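Local coordinates for cyclopenase asqI (PDB 5YY3), which catalyses the zinc-dependent ring contraction of 4'-methoxycyclopenin to 4'-methoxyviridicatin, with release of methyl isocyanate, in the biosynthesis of aspoquinolone mycotoxins, at residues H144-T149 with S383-P388; A171-W176 with L230-P235; A420-S425 with C577-D582; I444-G449 with L563-V568; N485-T490 with V515-E520. All blocks are in the same frame, centred on the assembly; numbering follows the deposited sequence.

Contact 1 (H144-T149 with S383-P388); sequences HPFFST and SNFGAP
One face of the His144 imidazole is met by the phenyl ring of Phe385, and here two loops distant in sequence are joined by aromatic side chains with no hydrogen bond running between them. The two ring centroids are 4.8 Å apart with planes inclined at 48°, an oblique pairing in which Phe385 CD2 stands over the centre of the imidazole. Phe385 CG lies anti to the backbone N (chi1 180°), which carries the ring toward the 144-149 loop. What fixes the rotation of the imidazole is local: the backbone N of Phe146 donates to ND1 of His144 at 3.0 Å, nearly straight and close to the imidazole plane. Pro145, which opens the short 3-10 turn, brings its CD against the other face of the same imidazole. The cluster of His144, Phe146 and Phe385 belongs to the hemocyanin-like copper-domain fold, which in this enzyme carries zinc; the Phe385 side chain is about 9 Å from that of the zinc ligand His186. Phe146 then turns its edge onto Phe385 in a T-shaped pair, with CD2 of Phe146 3.6 Å from CG of Phe385. Its CB also sits over that face, a CH-pi contact. Farther out, CZ of Phe146 meets CB of Ser383 at 3.9 Å, while His260 stacks on the Phe146 ring. Phe147 comes to the rim of Phe385 instead, its CE1 3.7 Å from CZ of Phe385, with Leu141 touching both Phe147 and Phe385.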
# COMPACT_ATOMS: atom_id res chain seq x y z
N HIS A 144 -4.84 -1.41 -37.50
CA HIS A 144 -6.23 -1.67 -37.18
C HIS A 144 -6.93 -0.35 -36.86
O HIS A 144 -6.33 0.53 -36.23
CB HIS A 144 -6.33 -2.64 -36.01
CG HIS A 144 -7.71 -3.14 -35.75
ND1 HIS A 144 -8.69 -2.36 -35.16
CD2 HIS A 144 -8.29 -4.34 -36.01
CE1 HIS A 144 -9.80 -3.06 -35.06
NE2 HIS A 144 -9.59 -4.27 -35.57
N PRO A 145 -8.18 -0.20 -37.33
CA PRO A 145 -8.99 1.01 -37.10
C PRO A 145 -9.00 1.51 -35.65
O PRO A 145 -9.12 2.71 -35.43
CB PRO A 145 -10.40 0.57 -37.51
CG PRO A 145 -10.17 -0.44 -38.58
CD PRO A 145 -8.88 -1.16 -38.21
N PHE A 146 -8.89 0.60 -34.67
CA PHE A 146 -8.96 0.99 -33.26
C PHE A 146 -7.72 1.80 -32.83
O PHE A 146 -7.75 2.50 -31.83
CB PHE A 146 -9.11 -0.23 -32.36
CG PHE A 146 -10.47 -0.88 -32.41
CD1 PHE A 146 -11.43 -0.46 -33.31
CD2 PHE A 146 -10.78 -1.91 -31.55
CE1 PHE A 146 -12.68 -1.06 -33.35
CE2 PHE A 146 -12.02 -2.52 -31.58
CZ PHE A 146 -12.97 -2.09 -32.48
N PHE A 147 -6.64 1.68 -33.60
CA PHE A 147 -5.42 2.44 -33.35
C PHE A 147 -5.50 3.87 -33.87
O PHE A 147 -4.47 4.53 -34.00
CB PHE A 147 -4.21 1.74 -33.97
CG PHE A 147 -3.60 0.68 -33.09
CD1 PHE A 147 -4.26 -0.52 -32.87
CD2 PHE A 147 -2.38 0.89 -32.48
CE1 PHE A 147 -3.70 -1.49 -32.05
CE2 PHE A 147 -1.82 -0.08 -31.68
CZ PHE A 147 -2.49 -1.26 -31.46
N SER A 148 -6.70 4.34 -34.17
CA SER A 148 -6.90 5.72 -34.61
C SER A 148 -8.09 6.34 -33.90
O SER A 148 -8.99 5.63 -33.44
CB SER A 148 -7.11 5.79 -36.12
OG SER A 148 -6.03 5.19 -36.80
N THR A 149 -8.09 7.67 -33.81
CA THR A 149 -9.18 8.41 -33.17
C THR A 149 -10.35 8.57 -34.15
O THR A 149 -10.15 8.63 -35.36
CB THR A 149 -8.69 9.80 -32.68
OG1 THR A 149 -9.53 10.27 -31.62
CG2 THR A 149 -8.70 10.82 -33.82
N SER A 383 -15.68 -6.57 -32.15
CA SER A 383 -14.44 -7.07 -32.69
C SER A 383 -13.71 -7.97 -31.71
O SER A 383 -13.62 -7.66 -30.52
CB SER A 383 -13.55 -5.89 -33.07
OG SER A 383 -12.25 -6.34 -33.40
N ASN A 384 -13.21 -9.09 -32.21
CA ASN A 384 -12.24 -9.86 -31.45
C ASN A 384 -10.95 -9.06 -31.43
O ASN A 384 -10.10 -9.21 -32.31
CB ASN A 384 -12.00 -11.23 -32.05
CG ASN A 384 -10.99 -12.04 -31.26
OD1 ASN A 384 -10.59 -11.65 -30.15
ND2 ASN A 384 -10.57 -13.19 -31.81
N PHE A 385 -10.82 -8.22 -30.42
CA PHE A 385 -9.68 -7.32 -30.33
C PHE A 385 -9.29 -7.18 -28.87
O PHE A 385 -10.15 -6.98 -28.00
CB PHE A 385 -10.03 -5.96 -30.93
CG PHE A 385 -8.92 -4.95 -30.87
CD1 PHE A 385 -8.66 -4.23 -29.71
CD2 PHE A 385 -8.15 -4.69 -32.00
CE1 PHE A 385 -7.64 -3.29 -29.65
CE2 PHE A 385 -7.13 -3.75 -31.97
CZ PHE A 385 -6.87 -3.04 -30.79
N GLY A 386 -8.00 -7.30 -28.61
CA GLY A 386 -7.44 -6.89 -27.33
C GLY A 386 -7.72 -7.81 -26.16
O GLY A 386 -7.68 -7.37 -25.02
N ALA A 387 -8.02 -9.07 -26.44
CA ALA A 387 -8.25 -10.04 -25.37
C ALA A 387 -7.11 -10.09 -24.33
O ALA A 387 -7.39 -10.04 -23.12
CB ALA A 387 -8.50 -11.42 -25.96
N PRO A 388 -5.83 -10.18 -24.78
CA PRO A 388 -4.76 -10.21 -23.77
C PRO A 388 -4.73 -9.00 -22.83
O PRO A 388 -4.16 -9.09 -21.75
CB PRO A 388 -3.47 -10.25 -24.61
CG PRO A 388 -3.88 -10.84 -25.90
CD PRO A 388 -5.29 -10.39 -26.14

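Contact 2 (A171-W176 with L230-P235)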
# COMPACT_ATOMS: atom_id res chain seq x y z
N ALA A 171 -3.75 -4.21 -11.76
CA ALA A 171 -3.61 -3.06 -12.65
C ALA A 171 -2.14 -2.78 -13.00
O ALA A 171 -1.84 -2.30 -14.10
CB ALA A 171 -4.25 -1.83 -12.05
N LEU A 172 -1.23 -3.06 -12.07
CA LEU A 172 0.17 -2.78 -12.33
C LEU A 172 0.71 -3.58 -13.52
O LEU A 172 1.66 -3.14 -14.19
CB LEU A 172 1.01 -3.06 -11.07
CG LEU A 172 0.92 -2.00 -9.95
CD1 LEU A 172 1.82 -2.37 -8.77
CD2 LEU A 172 1.25 -0.60 -10.47
N LEU A 173 0.10 -4.73 -13.80
CA LEU A 173 0.55 -5.63 -14.88
C LEU A 173 0.10 -5.16 -16.26
O LEU A 173 0.38 -5.80 -17.28
CB LEU A 173 0.01 -7.04 -14.64
CG LEU A 173 0.57 -7.68 -13.37
CD1 LEU A 173 0.05 -9.12 -13.23
CD2 LEU A 173 2.10 -7.63 -13.43
N SER A 174 -0.63 -4.06 -16.28
CA SER A 174 -1.08 -3.45 -17.52
C SER A 174 0.03 -3.30 -18.57
O SER A 174 -0.22 -3.49 -19.76
CB SER A 174 -1.74 -2.09 -17.15
OG SER A 174 -1.41 -1.07 -18.06
N TYR A 175 1.26 -3.00 -18.14
CA TYR A 175 2.38 -2.85 -19.10
C TYR A 175 2.61 -4.13 -19.90
O TYR A 175 2.97 -4.12 -21.08
CB TYR A 175 3.69 -2.44 -18.38
CG TYR A 175 4.30 -3.55 -17.54
CD1 TYR A 175 3.93 -3.73 -16.21
CD2 TYR A 175 5.24 -4.43 -18.09
CE1 TYR A 175 4.48 -4.75 -15.44
CE2 TYR A 175 5.78 -5.45 -17.34
CZ TYR A 175 5.41 -5.61 -16.02
OH TYR A 175 5.96 -6.64 -15.27
N TRP A 176 2.39 -5.25 -19.24
CA TRP A 176 2.60 -6.55 -19.83
C TRP A 176 1.39 -6.91 -20.71
O TRP A 176 1.56 -7.36 -21.84
CB TRP A 176 2.81 -7.57 -18.72
CG TRP A 176 3.55 -8.81 -19.08
CD1 TRP A 176 4.89 -9.01 -18.99
CD2 TRP A 176 2.97 -10.07 -19.49
NE1 TRP A 176 5.19 -10.31 -19.34
CE2 TRP A 176 4.04 -10.98 -19.65
CE3 TRP A 176 1.67 -10.51 -19.73
CZ2 TRP A 176 3.85 -12.30 -20.06
CZ3 TRP A 176 1.48 -11.84 -20.14
CH2 TRP A 176 2.56 -12.71 -20.30
N LEU A 230 4.10 -12.68 -9.72
CA LEU A 230 4.89 -12.94 -8.54
C LEU A 230 6.05 -11.96 -8.38
O LEU A 230 6.49 -11.68 -7.27
CB LEU A 230 5.44 -14.37 -8.58
CG LEU A 230 4.80 -15.36 -7.62
CD1 LEU A 230 3.31 -15.17 -7.62
CD2 LEU A 230 5.16 -16.77 -8.04
N CYS A 231 6.54 -11.45 -9.50
CA CYS A 231 7.67 -10.53 -9.47
C CYS A 231 7.31 -9.23 -8.75
O CYS A 231 8.13 -8.63 -8.06
CB CYS A 231 8.15 -10.25 -10.90
SG CYS A 231 8.70 -11.74 -11.79
N TRP A 232 6.06 -8.81 -8.90
CA TRP A 232 5.60 -7.63 -8.22
C TRP A 232 4.94 -7.98 -6.89
O TRP A 232 4.36 -7.12 -6.24
CB TRP A 232 4.63 -6.85 -9.10
CG TRP A 232 5.24 -6.39 -10.37
CD1 TRP A 232 5.12 -6.96 -11.60
CD2 TRP A 232 6.07 -5.24 -10.54
NE1 TRP A 232 5.82 -6.23 -12.53
CE2 TRP A 232 6.41 -5.17 -11.91
CE3 TRP A 232 6.56 -4.25 -9.67
CZ2 TRP A 232 7.22 -4.15 -12.44
CZ3 TRP A 232 7.38 -3.23 -10.19
CH2 TRP A 232 7.69 -3.19 -11.56
N SER A 233 5.02 -9.25 -6.53
CA SER A 233 4.43 -9.76 -5.29
C SER A 233 2.91 -9.66 -5.29
O SER A 233 2.31 -9.52 -4.23
CB SER A 233 5.00 -9.03 -4.06
OG SER A 233 6.30 -9.51 -3.74
N LEU A 234 2.30 -9.74 -6.47
CA LEU A 234 0.84 -9.72 -6.59
C LEU A 234 0.26 -11.14 -6.51
O LEU A 234 0.99 -12.12 -6.64
CB LEU A 234 0.44 -9.04 -7.91
CG LEU A 234 0.96 -7.62 -8.08
CD1 LEU A 234 0.58 -7.04 -9.44
CD2 LEU A 234 0.42 -6.75 -6.97
N PRO A 235 -1.04 -11.26 -6.24
CA PRO A 235 -1.56 -12.62 -6.12
C PRO A 235 -1.54 -13.43 -7.42
O PRO A 235 -1.48 -12.88 -8.52
CB PRO A 235 -3.00 -12.41 -5.63
CG PRO A 235 -3.26 -10.97 -5.68
CD PRO A 235 -1.96 -10.26 -5.69
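Tyr175 and Trp232 meet rim to rim, their planes turned 72° from one another and neither ring lying over the other. This attitude serves a hydrogen bond: the indole NE1 of Trp232 donates to OH of Tyr175 at 2.8 Å, almost straight at 174°, with the oxygen practically in the indole plane. The tyrosine ring reaches this point because its CG sits between the backbone N and the carbonyl carbon (chi1 71°), which directs the phenol across to the tryptophan. Leu173 approaches the same indole obliquely, its CD2 3.6 Å from CD1 of Trp232, the two side chains running past each other in opposite senses. Against Leu234 it behaves differently, the two leucines pointing at each other tip to tip, with CG of Leu173 4.0 Å from CD1 of Leu234. The same CD1 of Leu234 touches CB of Leu172 at 4.3 Å. Trp232 and Leu234 flank Ser233, the positive-phi residue of a Schellman motif that ends helix 210-231, so the contact fits the start of helix 174-177 against a helix terminus in the hemocyanin-like domain. Arg645 makes a cation-pi contact with Trp232, and Ala164 of the second subunit packs on Leu172 and Trp232. The phenol oxygen also hydrogen-bonds OE2 of Glu228; held by both the indole and a carboxylate, this buried polar atom is satisfied inside an otherwise apolar interface.

Contact 3 (A420-S425 with C577-D582)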
# COMPACT_ATOMS: atom_id res chain seq x y z
N ALA A 420 18.66 -38.53 -24.48
CA ALA A 420 19.81 -38.62 -25.38
C ALA A 420 20.98 -39.25 -24.62
O ALA A 420 21.14 -39.03 -23.42
CB ALA A 420 20.20 -37.26 -25.92
N GLU A 421 21.80 -40.02 -25.33
CA GLU A 421 22.95 -40.67 -24.72
C GLU A 421 24.07 -39.64 -24.57
O GLU A 421 25.04 -39.59 -25.34
CB GLU A 421 23.41 -41.87 -25.54
CG GLU A 421 22.72 -43.19 -25.17
CD GLU A 421 22.88 -44.25 -26.26
OE1 GLU A 421 22.23 -44.10 -27.31
OE2 GLU A 421 23.66 -45.21 -26.06
N VAL A 422 23.93 -38.84 -23.53
CA VAL A 422 24.76 -37.67 -23.37
C VAL A 422 24.81 -37.31 -21.90
O VAL A 422 23.91 -37.66 -21.13
CB VAL A 422 24.21 -36.53 -24.26
CG1 VAL A 422 23.88 -35.26 -23.45
CG2 VAL A 422 25.13 -36.26 -25.40
N VAL A 423 25.88 -36.66 -21.47
CA VAL A 423 25.94 -36.14 -20.11
C VAL A 423 25.94 -34.63 -20.19
O VAL A 423 26.82 -34.05 -20.83
CB VAL A 423 27.19 -36.62 -19.35
CG1 VAL A 423 27.33 -35.87 -18.03
CG2 VAL A 423 27.12 -38.13 -19.12
N LEU A 424 24.94 -34.00 -19.55
CA LEU A 424 24.89 -32.55 -19.46
C LEU A 424 25.49 -32.05 -18.16
O LEU A 424 25.35 -32.69 -17.12
CB LEU A 424 23.44 -32.03 -19.56
CG LEU A 424 22.68 -32.17 -20.89
CD1 LEU A 424 21.38 -31.35 -20.90
CD2 LEU A 424 23.58 -31.79 -22.06
N SER A 425 26.13 -30.89 -18.22
CA SER A 425 26.66 -30.26 -17.01
C SER A 425 26.84 -28.78 -17.25
O SER A 425 26.79 -28.31 -18.39
CB SER A 425 27.99 -30.90 -16.59
OG SER A 425 29.02 -30.49 -17.46
N CYS A 577 17.57 -27.98 -18.18
CA CYS A 577 17.93 -28.39 -19.52
C CYS A 577 17.90 -29.90 -19.60
O CYS A 577 18.52 -30.61 -18.80
CB CYS A 577 19.31 -27.85 -19.93
SG CYS A 577 19.62 -28.05 -21.73
N ILE A 578 17.14 -30.41 -20.56
CA ILE A 578 17.10 -31.85 -20.80
C ILE A 578 17.60 -32.13 -22.22
O ILE A 578 17.36 -31.34 -23.15
CB ILE A 578 15.67 -32.43 -20.57
CG1 ILE A 578 15.64 -33.94 -20.80
CG2 ILE A 578 14.63 -31.74 -21.45
CD1 ILE A 578 14.32 -34.58 -20.41
N ALA A 579 18.35 -33.21 -22.39
CA ALA A 579 18.77 -33.63 -23.72
C ALA A 579 17.94 -34.82 -24.18
O ALA A 579 17.91 -35.87 -23.53
CB ALA A 579 20.27 -33.96 -23.75
N THR A 580 17.24 -34.66 -25.29
CA THR A 580 16.45 -35.78 -25.80
C THR A 580 16.99 -36.30 -27.11
O THR A 580 17.59 -35.56 -27.90
CB THR A 580 14.95 -35.39 -25.97
OG1 THR A 580 14.82 -34.29 -26.87
CG2 THR A 580 14.34 -35.03 -24.63
N ASP A 581 16.81 -37.60 -27.32
CA ASP A 581 16.91 -38.19 -28.65
C ASP A 581 15.54 -38.21 -29.29
O ASP A 581 14.66 -38.92 -28.83
CB ASP A 581 17.46 -39.62 -28.58
CG ASP A 581 17.57 -40.26 -29.95
OD1 ASP A 581 17.93 -39.55 -30.92
OD2 ASP A 581 17.27 -41.47 -30.06
N ASP A 582 15.37 -37.45 -30.37
CA ASP A 582 14.07 -37.31 -31.02
C ASP A 582 13.92 -38.15 -32.30
O ASP A 582 12.91 -38.03 -32.99
CB ASP A 582 13.81 -35.84 -31.34
CG ASP A 582 13.64 -34.99 -30.09
OD1 ASP A 582 13.28 -35.56 -29.03
OD2 ASP A 582 13.87 -33.76 -30.17
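Ala420 and Ala579 touch through both backbone and side chain. The N of Ala420 donates to O of Ala579 at 2.9 Å, a fairly straight bond (168°) that reaches the oxygen from above the carbonyl plane. CB of Ala420 lies 4.0 Å from CB of Ala579 and also presses on the backbone beyond, 3.6 Å from C of Thr580. At roughly a right angle to this approach, CG1 of Val422 comes to 3.8 Å from CB of Ala579. Leu424 completes the row: its CD1 reaches SG of Cys577 at 3.8 Å and remains 4.0 Å from CB of Ala579, so this small methyl is met by three residues of the facing segment. With CG anti to the carbonyl carbon (chi1 -68°), the leucine branch extends over the 577-580 strand. Strands 422-425 and 577-580 run nearly antiparallel, at 167°, but their axes are 8.0 Å apart; side chains fill the space between them, consistent with strands facing each other across the interior of the Ig-like beta domain. The inverse gamma turn centred on Glu421 sets Ala420 beside the end of the second strand, and the O of Glu421 receives NE2 of Gln487. Val473 of strand 461-475 packs on Val422 and Leu424. Just beyond the Ala420 end, OG1 of Thr580 donates to OD1 of Asp582 from above the carboxylate plane, and Arg492 forms a salt bridge with OD2 of Asp582.

Contact 4 (I444-G449 with L563-V568); sequences ITTFLG and LPVGKV
The extended strand 444-449 approaches the irregular 563-568 loop most closely where the CA atoms of Thr446 and Val565 are 5.8 Å apart, and the contact belongs to the Ig-like beta domain of the hemocyanin fold. Three side chains of the strand do the work. Ile444 crosses Leu563 at a slant, its CD1 3.7 Å from CD2 of Leu563. Next along, CG2 of Thr446 lies over the loop backbone, 3.9 Å from CB of Leu563 and 3.5 Å from O of Pro564. Leu448 meets Val565 at about a right angle, CD1 of Leu448 against CG2 of Val565 at 4.0 Å. Around them, Ile643 of strand 636-644 packs on Ile444, Thr446 and Leu563, while Glu228 of helix 210-231 accepts a hydrogen bond from the N of Val565, tying the loop to the metal-binding domain; Thr163 of the second subunit touches Leu448. The one hydrogen bond between the segments comes from a buried hydroxyl: with OG1 between the backbone N and the carbonyl carbon (chi1 65°), Thr446 faces the loop and donates to O of Val565 in the carbonyl plane, on a lone pair, though the modelled OG1 to O distance of 2.5 Å is unusually short and its exact value doubtful.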
# COMPACT_ATOMS: atom_id res chain seq x y z
N ILE A 444 21.26 -11.66 -14.47
CA ILE A 444 20.83 -11.00 -15.69
C ILE A 444 19.78 -9.90 -15.41
O ILE A 444 19.30 -9.74 -14.27
CB ILE A 444 20.29 -12.02 -16.71
CG1 ILE A 444 19.08 -12.77 -16.15
CG2 ILE A 444 21.41 -13.03 -17.08
CD1 ILE A 444 18.53 -13.84 -17.12
N THR A 445 19.44 -9.15 -16.45
CA THR A 445 18.80 -7.85 -16.24
C THR A 445 17.63 -7.52 -17.18
O THR A 445 17.71 -7.68 -18.40
CB THR A 445 19.86 -6.75 -16.36
OG1 THR A 445 20.98 -7.11 -15.56
CG2 THR A 445 19.32 -5.41 -15.89
N THR A 446 16.55 -7.04 -16.59
CA THR A 446 15.43 -6.50 -17.34
C THR A 446 15.35 -5.01 -17.07
O THR A 446 15.95 -4.50 -16.12
CB THR A 446 14.12 -7.15 -16.94
OG1 THR A 446 13.84 -6.81 -15.57
CG2 THR A 446 14.22 -8.68 -17.08
N PHE A 447 14.60 -4.30 -17.90
CA PHE A 447 14.37 -2.88 -17.67
C PHE A 447 12.94 -2.51 -18.04
O PHE A 447 12.29 -3.16 -18.86
CB PHE A 447 15.38 -2.03 -18.46
CG PHE A 447 15.50 -2.39 -19.92
CD1 PHE A 447 14.62 -1.87 -20.86
CD2 PHE A 447 16.51 -3.23 -20.36
CE1 PHE A 447 14.73 -2.19 -22.21
CE2 PHE A 447 16.64 -3.55 -21.71
CZ PHE A 447 15.74 -3.04 -22.63
N LEU A 448 12.45 -1.46 -17.38
CA LEU A 448 11.15 -0.91 -17.69
C LEU A 448 11.38 0.48 -18.24
O LEU A 448 11.82 1.36 -17.52
CB LEU A 448 10.25 -0.88 -16.44
CG LEU A 448 9.92 -2.31 -15.99
CD1 LEU A 448 9.82 -2.47 -14.49
CD2 LEU A 448 8.64 -2.81 -16.66
N GLY A 449 11.13 0.66 -19.53
CA GLY A 449 11.19 1.97 -20.14
C GLY A 449 9.79 2.51 -20.35
O GLY A 449 8.80 1.89 -19.96
N LEU A 563 12.13 -12.67 -20.77
CA LEU A 563 12.47 -12.80 -19.36
C LEU A 563 11.35 -12.28 -18.48
O LEU A 563 10.84 -11.19 -18.72
CB LEU A 563 13.77 -12.05 -19.06
CG LEU A 563 15.11 -12.76 -18.86
CD1 LEU A 563 15.26 -13.95 -19.74
CD2 LEU A 563 16.23 -11.77 -19.08
N PRO A 564 10.97 -13.05 -17.45
CA PRO A 564 10.15 -12.44 -16.39
C PRO A 564 10.85 -11.19 -15.87
O PRO A 564 12.07 -11.18 -15.86
CB PRO A 564 10.09 -13.53 -15.33
CG PRO A 564 10.19 -14.81 -16.13
CD PRO A 564 11.16 -14.49 -17.24
N VAL A 565 10.10 -10.17 -15.48
CA VAL A 565 10.66 -8.87 -15.11
C VAL A 565 11.66 -8.97 -13.92
O VAL A 565 12.63 -8.21 -13.86
CB VAL A 565 9.52 -7.85 -14.81
CG1 VAL A 565 8.70 -8.28 -13.60
CG2 VAL A 565 10.06 -6.43 -14.62
N GLY A 566 11.43 -9.91 -13.01
CA GLY A 566 12.32 -10.09 -11.87
C GLY A 566 12.08 -9.09 -10.75
O GLY A 566 11.06 -8.40 -10.72
N LYS A 567 13.02 -9.02 -9.81
CA LYS A 567 12.93 -8.07 -8.70
C LYS A 567 14.16 -7.19 -8.61
O LYS A 567 15.24 -7.58 -9.07
CB LYS A 567 12.71 -8.81 -7.39
CG LYS A 567 11.33 -9.44 -7.29
CD LYS A 567 11.25 -10.44 -6.16
CE LYS A 567 9.81 -10.74 -5.80
NZ LYS A 567 9.76 -11.57 -4.57
N VAL A 568 14.02 -6.00 -8.03
CA VAL A 568 15.13 -5.04 -7.94
C VAL A 568 16.35 -5.70 -7.30
O VAL A 568 17.48 -5.54 -7.78
CB VAL A 568 14.72 -3.77 -7.16
CG1 VAL A 568 15.96 -2.88 -6.86
CG2 VAL A 568 13.65 -2.99 -7.93

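Contact 5 (N485-T490 with V515-E520); sequences NPQTLT and VQLTDE
Gln487 and Leu517 form one hydrogen-bonded pair, and Leu489 and Val515 another, in the antiparallel beta hairpin of strands 487-497 and 508-517, part of the Ig-like domain. Four backbone bonds join the segments. N of Leu517 donates to O of Gln487 at 2.7 Å, and the return bond from N of Gln487 to O of Leu517 is longer and more bent (149°). In the second pair, N of Leu489 and N of Val515 each find the other residue's carbonyl oxygen along nearly straight paths. Thr488 and Gln516 lie between as the non-hydrogen-bonded pair, where CA of Gln516 makes a CA-H...O contact with O of Gln487 at 3.3 Å. Apolar packing gathers on the buried face: Leu489 and Val515 lie side by side, CD1 of Leu489 4.0 Å from CB of Val515, and CD2 of Leu489 touches CD1 of Leu517 at 4.1 Å. Val422 of strand 422-431 covers both leucines. Gln487, extended with CG anti to its N (chi1 -175°), runs beside Leu517 in the same direction and carries its amide to Ser475, whose OG hydrogen-bonds OE1. The exposed face has the mixed contacts: CG of Gln516 touches two partners, at about a right angle to each other, 3.7 Å from CB of Pro486 and 3.7 Å from OG1 of Thr488.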
# COMPACT_ATOMS: atom_id res chain seq x y z
N ASN A 485 29.65 -40.72 -38.46
CA ASN A 485 28.40 -41.05 -37.76
C ASN A 485 28.17 -40.10 -36.58
O ASN A 485 28.49 -40.44 -35.43
CB ASN A 485 28.42 -42.50 -37.29
CG ASN A 485 27.07 -42.99 -36.76
OD1 ASN A 485 26.08 -42.24 -36.70
ND2 ASN A 485 27.02 -44.27 -36.39
N PRO A 486 27.63 -38.90 -36.85
CA PRO A 486 27.38 -37.88 -35.82
C PRO A 486 26.29 -38.30 -34.83
O PRO A 486 25.41 -39.08 -35.20
CB PRO A 486 26.92 -36.65 -36.63
CG PRO A 486 27.24 -36.95 -38.05
CD PRO A 486 27.19 -38.44 -38.18
N GLN A 487 26.37 -37.80 -33.60
CA GLN A 487 25.25 -37.92 -32.65
C GLN A 487 24.43 -36.64 -32.69
O GLN A 487 24.96 -35.55 -32.44
CB GLN A 487 25.75 -38.17 -31.23
CG GLN A 487 24.63 -38.42 -30.24
CD GLN A 487 25.16 -38.87 -28.89
OE1 GLN A 487 26.34 -38.73 -28.62
NE2 GLN A 487 24.29 -39.42 -28.07
N THR A 488 23.15 -36.77 -33.00
CA THR A 488 22.27 -35.61 -33.02
C THR A 488 21.27 -35.67 -31.88
O THR A 488 20.55 -36.64 -31.74
CB THR A 488 21.55 -35.50 -34.34
OG1 THR A 488 22.49 -35.11 -35.34
CG2 THR A 488 20.43 -34.45 -34.25
N LEU A 489 21.22 -34.62 -31.07
CA LEU A 489 20.29 -34.56 -29.95
C LEU A 489 19.66 -33.18 -29.87
O LEU A 489 20.08 -32.26 -30.57
CB LEU A 489 21.02 -34.92 -28.65
CG LEU A 489 22.20 -33.98 -28.42
CD1 LEU A 489 21.92 -32.97 -27.31
CD2 LEU A 489 23.49 -34.76 -28.18
N THR A 490 18.64 -33.05 -29.05
CA THR A 490 17.95 -31.77 -28.90
C THR A 490 18.02 -31.32 -27.44
O THR A 490 17.74 -32.10 -26.52
CB THR A 490 16.48 -31.86 -29.35
OG1 THR A 490 16.43 -32.16 -30.75
CG2 THR A 490 15.73 -30.54 -29.10
N VAL A 515 21.73 -30.19 -31.26
CA VAL A 515 23.18 -30.22 -31.16
C VAL A 515 23.67 -31.43 -31.92
O VAL A 515 23.07 -32.50 -31.86
CB VAL A 515 23.65 -30.26 -29.70
CG1 VAL A 515 25.15 -30.44 -29.63
CG2 VAL A 515 23.25 -28.98 -29.01
N GLN A 516 24.76 -31.27 -32.66
CA GLN A 516 25.35 -32.39 -33.36
C GLN A 516 26.77 -32.63 -32.83
O GLN A 516 27.61 -31.72 -32.86
CB GLN A 516 25.37 -32.12 -34.87
CG GLN A 516 25.67 -33.35 -35.69
CD GLN A 516 25.92 -33.03 -37.16
OE1 GLN A 516 25.06 -33.27 -38.01
NE2 GLN A 516 27.12 -32.49 -37.46
N LEU A 517 27.02 -33.83 -32.32
CA LEU A 517 28.35 -34.17 -31.84
C LEU A 517 29.09 -35.02 -32.86
O LEU A 517 28.49 -35.86 -33.55
CB LEU A 517 28.27 -34.90 -30.49
CG LEU A 517 27.52 -34.17 -29.36
CD1 LEU A 517 27.63 -34.94 -28.06
CD2 LEU A 517 28.03 -32.74 -29.21
N THR A 518 30.39 -34.79 -32.97
CA THR A 518 31.23 -35.58 -33.86
C THR A 518 32.48 -36.12 -33.14
O THR A 518 33.34 -36.72 -33.77
CB THR A 518 31.64 -34.73 -35.09
OG1 THR A 518 32.09 -33.44 -34.66
CG2 THR A 518 30.44 -34.53 -36.00
N ASP A 519 32.55 -35.92 -31.82
CA ASP A 519 33.70 -36.35 -30.99
C ASP A 519 33.27 -36.96 -29.68
O ASP A 519 32.12 -36.86 -29.27
CB ASP A 519 34.64 -35.18 -30.64
CG ASP A 519 35.44 -34.70 -31.80
OD1 ASP A 519 35.54 -35.46 -32.80
OD2 ASP A 519 35.98 -33.58 -31.71
N GLU A 520 34.26 -37.54 -29.00
CA GLU A 520 34.12 -38.08 -27.65
C GLU A 520 34.15 -36.98 -26.60
O GLU A 520 33.77 -37.21 -25.45
CB GLU A 520 35.25 -39.06 -27.36
CG GLU A 520 35.98 -39.54 -28.60
CD GLU A 520 36.66 -40.88 -28.40
OE1 GLU A 520 37.11 -41.14 -27.26
OE2 GLU A 520 36.72 -41.67 -29.37

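Overall arrangement
Two groups emerge along the chain. Contact 1 and contact 2, their centres 23 Å apart, both lie in the helical zinc-carrying domain, the second falling within the chain span between the two segments of the first. Contacts 3, 4 and 5 follow in the beta region and reach one mixed sheet; contact 5 lies within the span of contact 4, and that within contact 3. Contacts 3 and 5, 11 Å apart between centres, share neighbouring strands 571-580 and 487-497 on the opposite side of the chain's centre from contact 1, their centres about 44 and 48 Å from that of contact 1. Contact 2 touches contact 4 through Cys231 and Val565, so these two link the helical and Ig-like domains, and both also meet the second subunit.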